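Local structure of VirK protein (Legionella pneumophila, 5XTA) at residues Asp52-Thr63 / Met74-Ser84; Ala1-Ile10 / Leu112-Gly120. The protein is of uncertain function, belongs to the VirK family, carries a secretion signal in its natural form and is probably linked to type II secretion. The protein carries 3 engineered substitutions. One frame throughout, in Å; residues are numbered along the deposited sequence.

Interaction 1 of 2, residues Asp52-Thr63 / Met74-Ser84. With SO4 (sulfate ion), chain F.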
# COMPACT_ATOMS: atom_id res chain seq x y z
N ASP A 52 -3.41 16.26 -21.61
CA ASP A 52 -4.79 16.03 -21.19
C ASP A 52 -5.32 14.83 -21.95
O ASP A 52 -6.52 14.71 -22.17
CB ASP A 52 -5.64 17.30 -21.38
CG ASP A 52 -6.71 17.44 -20.29
OD1 ASP A 52 -6.34 17.62 -19.10
OD2 ASP A 52 -7.91 17.37 -20.62
N SER A 53 -4.43 13.91 -22.33
CA SER A 53 -4.78 12.88 -23.29
C SER A 53 -4.70 11.43 -22.82
O SER A 53 -5.25 10.54 -23.48
CB SER A 53 -3.90 13.05 -24.52
OG SER A 53 -2.62 12.47 -24.33
N ARG A 54 -3.99 11.18 -21.72
CA ARG A 54 -3.74 9.82 -21.24
C ARG A 54 -3.73 9.80 -19.73
O ARG A 54 -3.20 10.74 -19.11
CB ARG A 54 -2.37 9.32 -21.74
CG ARG A 54 -2.41 8.47 -22.98
CD ARG A 54 -1.06 7.84 -23.31
NE ARG A 54 0.13 8.70 -23.12
CZ ARG A 54 1.27 8.36 -22.50
NH1 ARG A 54 1.45 7.18 -21.92
NH2 ARG A 54 2.27 9.25 -22.45
N VAL A 55 -4.28 8.73 -19.15
CA VAL A 55 -4.15 8.42 -17.73
C VAL A 55 -3.36 7.14 -17.61
O VAL A 55 -3.67 6.13 -18.29
CB VAL A 55 -5.52 8.18 -17.09
CG1 VAL A 55 -5.39 7.65 -15.66
CG2 VAL A 55 -6.33 9.45 -17.10
N THR A 56 -2.35 7.14 -16.73
CA THR A 56 -1.54 5.96 -16.55
C THR A 56 -1.31 5.64 -15.10
O THR A 56 -1.33 6.51 -14.25
CB THR A 56 -0.16 6.08 -17.23
OG1 THR A 56 0.62 7.08 -16.57
CG2 THR A 56 -0.31 6.47 -18.66
N ALA A 57 -1.12 4.37 -14.84
CA ALA A 57 -0.83 3.89 -13.49
C ALA A 57 -0.25 2.53 -13.60
O ALA A 57 -0.31 1.94 -14.65
CB ALA A 57 -2.09 3.84 -12.64
N SER A 58 0.30 2.03 -12.52
CA SER A 58 0.85 0.66 -12.52
C SER A 58 0.77 0.00 -11.16
O SER A 58 0.54 0.69 -10.14
CB SER A 58 2.31 0.68 -13.00
OG SER A 58 3.18 1.33 -12.08
N ASP A 59 0.95 -1.31 -11.14
CA ASP A 59 0.88 -2.10 -9.90
C ASP A 59 1.84 -3.26 -10.04
O ASP A 59 1.80 -3.98 -11.04
CB ASP A 59 -0.57 -2.63 -9.60
CG ASP A 59 -0.66 -3.48 -8.32
OD1 ASP A 59 -0.42 -3.00 -7.22
OD2 ASP A 59 -0.96 -4.68 -8.35
N ARG A 60 2.72 -3.40 -9.08
CA ARG A 60 3.65 -4.52 -9.01
C ARG A 60 3.07 -5.49 -7.99
O ARG A 60 3.05 -5.22 -6.78
CB ARG A 60 5.03 -4.07 -8.55
CG ARG A 60 6.02 -5.22 -8.46
CD ARG A 60 7.36 -4.80 -7.93
NE ARG A 60 7.27 -4.47 -6.51
CZ ARG A 60 8.29 -4.48 -5.65
NH1 ARG A 60 9.51 -4.88 -6.00
NH2 ARG A 60 8.08 -4.14 -4.41
N HIS A 61 2.55 -6.60 -8.50
CA HIS A 61 1.89 -7.55 -7.67
C HIS A 61 2.68 -8.84 -7.42
O HIS A 61 2.88 -9.63 -8.36
CB HIS A 61 0.58 -7.87 -8.32
CG HIS A 61 -0.24 -8.80 -7.54
ND1 HIS A 61 -0.88 -8.41 -6.38
CD2 HIS A 61 -0.54 -10.10 -7.72
CE1 HIS A 61 -1.55 -9.43 -5.89
NE2 HIS A 61 -1.35 -10.48 -6.67
N PHE A 62 3.01 -9.11 -6.15
CA PHE A 62 3.74 -10.32 -5.81
C PHE A 62 2.81 -11.54 -5.83
O PHE A 62 1.67 -11.45 -5.37
CB PHE A 62 4.38 -10.22 -4.46
CG PHE A 62 5.20 -11.40 -4.09
CD1 PHE A 62 6.55 -11.45 -4.45
CD2 PHE A 62 4.65 -12.44 -3.35
CE1 PHE A 62 7.34 -12.51 -4.07
CE2 PHE A 62 5.43 -13.51 -2.97
CZ PHE A 62 6.77 -13.55 -3.34
N THR A 63 3.30 -12.65 -6.36
CA THR A 63 2.49 -13.88 -6.48
C THR A 63 3.38 -15.12 -6.46
O THR A 63 4.57 -15.07 -6.74
CB THR A 63 1.56 -13.83 -7.74
OG1 THR A 63 0.58 -14.88 -7.71
CG2 THR A 63 2.33 -13.89 -9.04
N MSE A 74 7.27 -14.45 -7.92
CA MSE A 74 7.24 -13.62 -9.11
C MSE A 74 6.53 -12.33 -8.84
O MSE A 74 5.74 -12.22 -7.90
CB MSE A 74 6.47 -14.35 -10.20
CG MSE A 74 7.34 -15.40 -10.87
SE MSE A 74 6.13 -16.30 -12.11
CE MSE A 74 5.10 -17.20 -10.69
N PHE A 75 6.81 -11.33 -9.66
CA PHE A 75 5.99 -10.08 -9.65
C PHE A 75 5.26 -10.06 -10.97
O PHE A 75 5.88 -10.25 -12.02
CB PHE A 75 6.81 -8.82 -9.55
CG PHE A 75 7.49 -8.64 -8.23
CD1 PHE A 75 6.75 -8.37 -7.09
CD2 PHE A 75 8.87 -8.66 -8.14
CE1 PHE A 75 7.38 -8.17 -5.86
CE2 PHE A 75 9.51 -8.46 -6.93
CZ PHE A 75 8.76 -8.22 -5.79
N ASP A 76 3.95 -9.85 -10.91
CA ASP A 76 3.15 -9.50 -12.07
C ASP A 76 3.05 -8.01 -12.05
O ASP A 76 2.31 -7.45 -11.25
CB ASP A 76 1.76 -10.11 -11.99
CG ASP A 76 1.73 -11.56 -12.31
OD1 ASP A 76 2.78 -12.16 -12.70
OD2 ASP A 76 0.64 -12.12 -12.14
N TYR A 77 3.80 -7.37 -12.92
CA TYR A 77 3.75 -5.95 -13.09
C TYR A 77 2.75 -5.57 -14.20
O TYR A 77 2.94 -5.92 -15.39
CB TYR A 77 5.13 -5.43 -13.43
CG TYR A 77 5.18 -3.97 -13.80
CD1 TYR A 77 5.08 -2.99 -12.82
CD2 TYR A 77 5.31 -3.56 -15.12
CE1 TYR A 77 5.14 -1.64 -13.15
CE2 TYR A 77 5.34 -2.21 -15.45
CZ TYR A 77 5.26 -1.25 -14.46
OH TYR A 77 5.29 0.07 -14.76
N SER A 78 1.72 -4.82 -13.82
CA SER A 78 0.70 -4.37 -14.73
C SER A 78 0.80 -2.88 -14.92
O SER A 78 0.82 -2.13 -13.95
CB SER A 78 -0.65 -4.74 -14.18
OG SER A 78 -0.76 -6.14 -14.15
N LYS A 79 0.87 -2.46 -16.19
CA LYS A 79 0.85 -1.07 -16.61
C LYS A 79 -0.52 -0.75 -17.27
O LYS A 79 -0.93 -1.41 -18.20
CB LYS A 79 2.02 -0.86 -17.57
CG LYS A 79 2.09 0.49 -18.25
CD LYS A 79 2.45 1.58 -17.28
CE LYS A 79 2.59 2.90 -18.03
NZ LYS A 79 2.70 4.02 -17.08
N PHE A 80 -1.23 0.22 -16.70
CA PHE A 80 -2.59 0.58 -17.11
C PHE A 80 -2.48 1.88 -17.87
O PHE A 80 -1.80 2.80 -17.42
CB PHE A 80 -3.47 0.82 -15.89
CG PHE A 80 -3.65 -0.38 -15.01
CD1 PHE A 80 -4.70 -1.24 -15.21
CD2 PHE A 80 -2.76 -0.65 -13.98
CE1 PHE A 80 -4.88 -2.35 -14.41
CE2 PHE A 80 -2.93 -1.76 -13.17
CZ PHE A 80 -4.00 -2.61 -13.39
N ASN A 81 -3.10 1.93 -19.04
CA ASN A 81 -3.12 3.10 -19.89
C ASN A 81 -4.55 3.32 -20.38
O ASN A 81 -5.21 2.37 -20.80
CB ASN A 81 -2.18 2.86 -21.05
CG ASN A 81 -1.71 4.15 -21.69
OD1 ASN A 81 -2.50 4.93 -22.20
ND2 ASN A 81 -0.42 4.36 -21.67
N LEU A 82 -5.03 4.55 -20.33
CA LEU A 82 -6.36 4.90 -20.79
C LEU A 82 -6.23 6.17 -21.57
O LEU A 82 -5.70 7.17 -21.04
CB LEU A 82 -7.27 5.18 -19.61
CG LEU A 82 -8.60 5.82 -19.93
CD1 LEU A 82 -9.45 4.83 -20.73
CD2 LEU A 82 -9.30 6.25 -18.65
N ASP A 83 -6.72 6.17 -22.80
CA ASP A 83 -6.62 7.39 -23.58
C ASP A 83 -7.92 8.18 -23.56
O ASP A 83 -8.96 7.69 -23.10
CB ASP A 83 -6.09 7.11 -24.99
CG ASP A 83 -7.10 6.40 -25.89
OD1 ASP A 83 -8.33 6.49 -25.68
OD2 ASP A 83 -6.63 5.76 -26.84
N SER A 84 -7.86 9.41 -24.05
CA SER A 84 -9.04 10.29 -24.04
C SER A 84 -10.21 9.79 -24.91
O SER A 84 -11.34 10.24 -24.74
CB SER A 84 -8.68 11.70 -24.46
OG SER A 84 -8.23 11.70 -25.79
S SO4 F . 10.76 -5.34 -2.38
O1 SO4 F . 9.42 -4.78 -2.11
O2 SO4 F . 11.60 -5.20 -1.17
O3 SO4 F . 11.38 -4.61 -3.50
O4 SO4 F . 10.64 -6.77 -2.73
O HOH W 1 5.31 2.77 -13.60

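Interaction 2 of 2, residues Ala1-Ile10 / Leu112-Gly120. Engineered in segment 1-10: Asn5 (natural residue Lys).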
# COMPACT_ATOMS: atom_id res chain seq x y z
N ALA A 1 -16.88 7.27 -3.04
CA ALA A 1 -16.42 6.81 -4.39
C ALA A 1 -17.56 6.32 -5.27
O ALA A 1 -18.32 5.46 -4.84
CB ALA A 1 -15.38 5.70 -4.26
N VAL A 2 -17.64 6.85 -6.49
CA VAL A 2 -18.63 6.45 -7.50
C VAL A 2 -17.92 6.12 -8.78
O VAL A 2 -16.76 6.45 -8.93
CB VAL A 2 -19.64 7.57 -7.80
CG1 VAL A 2 -20.33 7.99 -6.51
CG2 VAL A 2 -18.98 8.78 -8.44
N GLU A 3 -18.62 5.49 -9.70
CA GLU A 3 -18.08 5.24 -11.02
C GLU A 3 -17.76 6.58 -11.73
O GLU A 3 -18.56 7.51 -11.69
CB GLU A 3 -19.04 4.37 -11.87
CG GLU A 3 -18.48 4.07 -13.26
CD GLU A 3 -19.09 2.87 -13.96
OE1 GLU A 3 -20.13 2.36 -13.46
OE2 GLU A 3 -18.52 2.45 -15.00
N LEU A 4 -16.57 6.64 -12.34
CA LEU A 4 -16.13 7.81 -13.11
C LEU A 4 -16.33 7.41 -14.55
O LEU A 4 -15.56 6.63 -15.11
CB LEU A 4 -14.69 8.20 -12.80
CG LEU A 4 -14.43 8.37 -11.31
CD1 LEU A 4 -12.93 8.44 -10.98
CD2 LEU A 4 -15.15 9.61 -10.79
N ASN A 5 -17.43 7.89 -15.11
CA ASN A 5 -17.85 7.46 -16.44
C ASN A 5 -17.03 7.95 -17.62
O ASN A 5 -16.81 7.21 -18.55
CB ASN A 5 -19.34 7.79 -16.63
CG ASN A 5 -20.22 7.12 -15.57
OD1 ASN A 5 -20.28 5.90 -15.50
ND2 ASN A 5 -20.87 7.93 -14.73
N THR A 6 -16.63 9.20 -17.64
CA THR A 6 -16.01 9.78 -18.82
C THR A 6 -14.53 9.99 -18.51
O THR A 6 -14.16 10.05 -17.36
CB THR A 6 -16.65 11.13 -19.21
OG1 THR A 6 -16.32 12.12 -18.22
CG2 THR A 6 -18.21 11.01 -19.38
N PHE A 7 -13.72 10.10 -19.56
CA PHE A 7 -12.32 10.41 -19.40
C PHE A 7 -12.12 11.70 -18.61
O PHE A 7 -11.27 11.73 -17.73
CB PHE A 7 -11.63 10.46 -20.73
CG PHE A 7 -10.17 10.80 -20.64
CD1 PHE A 7 -9.21 9.79 -20.45
CD2 PHE A 7 -9.74 12.12 -20.72
CE1 PHE A 7 -7.85 10.11 -20.40
CE2 PHE A 7 -8.39 12.45 -20.64
CZ PHE A 7 -7.45 11.44 -20.47
N GLN A 8 -12.91 12.74 -18.89
CA GLN A 8 -12.85 13.98 -18.13
C GLN A 8 -13.22 13.80 -16.65
O GLN A 8 -12.65 14.46 -15.79
CB GLN A 8 -13.75 15.07 -18.75
CG GLN A 8 -13.50 16.47 -18.19
CD GLN A 8 -12.07 16.94 -18.46
OE1 GLN A 8 -11.58 16.85 -19.59
NE2 GLN A 8 -11.38 17.41 -17.43
N ASN A 9 -14.19 12.93 -16.34
CA ASN A 9 -14.53 12.66 -14.96
C ASN A 9 -13.31 12.12 -14.24
O ASN A 9 -13.09 12.40 -13.09
CB ASN A 9 -15.67 11.64 -14.82
CG ASN A 9 -17.05 12.19 -15.22
OD1 ASN A 9 -17.32 13.40 -15.16
ND2 ASN A 9 -17.94 11.30 -15.56
N ILE A 10 -12.55 11.27 -14.92
CA ILE A 10 -11.43 10.58 -14.28
C ILE A 10 -10.29 11.56 -14.00
O ILE A 10 -9.74 11.56 -12.92
CB ILE A 10 -10.92 9.41 -15.15
CG1 ILE A 10 -11.99 8.32 -15.24
CG2 ILE A 10 -9.58 8.85 -14.63
CD1 ILE A 10 -11.77 7.31 -16.37
N LEU A 112 -13.31 1.84 -21.99
CA LEU A 112 -13.79 2.47 -20.79
C LEU A 112 -15.31 2.35 -20.71
O LEU A 112 -16.01 2.63 -21.69
CB LEU A 112 -13.42 3.96 -20.80
CG LEU A 112 -13.95 4.81 -19.65
CD1 LEU A 112 -13.49 4.30 -18.27
CD2 LEU A 112 -13.55 6.25 -19.83
N GLY A 113 -15.83 1.93 -19.56
CA GLY A 113 -17.26 1.79 -19.39
C GLY A 113 -17.77 0.42 -19.76
O GLY A 113 -18.84 0.04 -19.34
N ASP A 114 -17.01 -0.31 -20.58
CA ASP A 114 -17.36 -1.65 -20.98
C ASP A 114 -16.63 -2.80 -20.23
O ASP A 114 -17.20 -3.31 -19.24
CB ASP A 114 -17.16 -1.80 -22.51
CG ASP A 114 -17.73 -3.11 -23.06
OD1 ASP A 114 -18.57 -3.77 -22.39
OD2 ASP A 114 -17.33 -3.47 -24.20
N GLY A 115 -15.41 -3.17 -20.65
CA GLY A 115 -14.53 -4.04 -19.88
C GLY A 115 -13.64 -3.34 -18.83
O GLY A 115 -13.15 -3.98 -17.90
N PHE A 116 -13.41 -2.04 -18.98
CA PHE A 116 -12.53 -1.28 -18.08
C PHE A 116 -13.32 -0.18 -17.35
O PHE A 116 -13.82 0.77 -17.96
CB PHE A 116 -11.45 -0.66 -18.95
CG PHE A 116 -10.34 -0.03 -18.20
CD1 PHE A 116 -9.23 -0.76 -17.81
CD2 PHE A 116 -10.36 1.32 -17.96
CE1 PHE A 116 -8.19 -0.14 -17.14
CE2 PHE A 116 -9.34 1.93 -17.28
CZ PHE A 116 -8.26 1.20 -16.87
N LYS A 117 -13.48 -0.32 -16.05
CA LYS A 117 -14.25 0.63 -15.28
C LYS A 117 -13.38 1.24 -14.24
O LYS A 117 -12.42 0.61 -13.77
CB LYS A 117 -15.43 -0.06 -14.64
CG LYS A 117 -16.50 -0.46 -15.66
CD LYS A 117 -17.76 -0.89 -14.94
CE LYS A 117 -18.73 -1.60 -15.87
NZ LYS A 117 -19.88 -2.07 -15.06
N VAL A 118 -13.69 2.48 -13.90
CA VAL A 118 -12.87 3.27 -13.06
C VAL A 118 -13.76 3.93 -12.02
O VAL A 118 -14.82 4.48 -12.36
CB VAL A 118 -12.09 4.35 -13.84
CG1 VAL A 118 -11.16 5.11 -12.89
CG2 VAL A 118 -11.31 3.79 -15.02
N PHE A 119 -13.30 3.90 -10.77
CA PHE A 119 -14.04 4.45 -9.60
C PHE A 119 -13.20 5.37 -8.74
O PHE A 119 -12.01 5.19 -8.64
CB PHE A 119 -14.59 3.34 -8.71
CG PHE A 119 -15.50 2.41 -9.42
CD1 PHE A 119 -16.89 2.56 -9.33
CD2 PHE A 119 -14.98 1.41 -10.23
CE1 PHE A 119 -17.73 1.70 -10.02
CE2 PHE A 119 -15.81 0.55 -10.92
CZ PHE A 119 -17.19 0.71 -10.83
N GLY A 120 -13.84 6.34 -8.10
CA GLY A 120 -13.12 7.32 -7.30
C GLY A 120 -14.02 8.29 -6.58
O GLY A 120 -15.15 8.59 -7.04
OXT GLY A 120 -13.64 8.76 -5.51
O HOH W 2 -15.88 3.98 -15.50
O HOH W 3 -20.14 1.52 -17.47

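Interaction 1 of 2, residues Asp52-Thr63 / Met74-Ser84
Strands 54-63 and 74-83 form a long beta hairpin within the six-stranded antiparallel sheet, one strand in from its edge strand 46-50, paired without a break from Arg54-Asp83 to Thr63-Met74. Five hydrogen-bonded pairs, each closed by two N-H...O=C bonds, alternate with five non-hydrogen-bonded ones; at the Asp59-Ser78 pair the bond from Ser78 N to Asp59 O is 2.9 Å and nearly straight (171°). Beyond the ladder, Ser84 N still reaches Ser53 O, next to the classic beta bulge that Ser53 and Arg54 make opposite Ile50.

The side chains of Arg60, Phe62 and Phe75 meet on one face of the sheet. With CG anti to the backbone N (chi1 -180°) and a bend at chi3, Arg60 is carried across Phe75: its CD sits over the ring, 3.8 Å from the centroid, and its guanidinium lies flat on the same ring, planes 11° apart, as an off-centre cation-pi stack. Phe62 turns its edge to Phe75 in an offset edge-to-face pair, Phe62 CD1 to Phe75 CE1 3.7 Å. The stack holds the guanidinium while Arg60 NH2 bonds sulfate O1 at 2.7 Å and Arg60 NH1 bonds sulfate O3 at 3.1 Å. Farther along this face a water bridges Ser58 OG and Tyr77 OH, the latter also bonded to Asp65 of the third subunit.

Strand 46-50 flanks 54-63 and strand 87-96 flanks 74-83, while on the other face helix 7-15 packs against Val55 and Leu82.

Interaction 2 of 2, residues Ala1-Ile10 / Leu112-Gly120
The two chain ends run antiparallel and are tied by three backbone hydrogen bonds: Val2 and Gly120 exchange one in each direction, and Leu4 N gives a nearly straight one (2.8 Å, 173°) to Val118 O. Between them Glu3 and Phe119 form a single bridge. The bond from Val2 N reaches the terminal carboxylate oxygen Gly120 O from well above the carboxylate plane.

The Phe119 ring slants across Glu3, its CD1 3.4 Å from Glu3 CA and its CE1 close to Glu3 CB. Glu3 carries its CG anti to the backbone N (chi1 -179°), is extended and passes over the Lys117 chain at a slant, which brings Glu3 OE2 within 3.4 Å of Lys117 CD, on the aliphatic part of the lysine; Glu3 OE1 and Lys117 NZ stay 4.7 Å apart, too far for a salt bridge. Where the direct pairing stops, a water accepts from Val118 N and lies 2.7 Å from Leu4 O and 3.1 Å from Glu3 OE2, acceptors that compete for its protons; a second water donates to Glu3 OE2 and Gly113 O.

Ile10, Leu112 and Val118 pack together, and Leu4 lays its CD1 against the Phe119-Gly120 backbone. Ile10 crosses Val118 at about a right angle, with its CD1 3.8 Å from Val118 CG2, and also meets Leu112 CD1. The other branch of Leu112, CD2, rests against Asn5 O (3.6 Å), a backbone atom of an engineered residue. Thr6 starts the helix as its N-cap, its OG1 accepting from Asn9 N.

Strand 116-119 also pairs with strand 21-25, so the N-terminal segment, just before helix 7-15, pairs antiparallel with the C-terminal edge strand of the small antiparallel sheet.

Overall arrangement
Interaction 1 is nested along the chain inside the loop closed by interaction 2, and their centres lie about 15 Å apart. Helix 7-15 brings them into touch. Phe7 reaches the open end of the hairpin, its CE2 3.3 Å from Asp52 O and its CD1 3.4 Å from Asp83 O, while Ile10 CD1 packs 3.5 Å from Leu82 CD2. The start of helix 7-15 thus packs on the large sheet, while the residues before it pair with the small one. The sulfate, probably from the crystallisation liquor, belongs to the opposite end of the hairpin, where Arg60 of all four subunits gathers round it; interaction 2 is remote from that site.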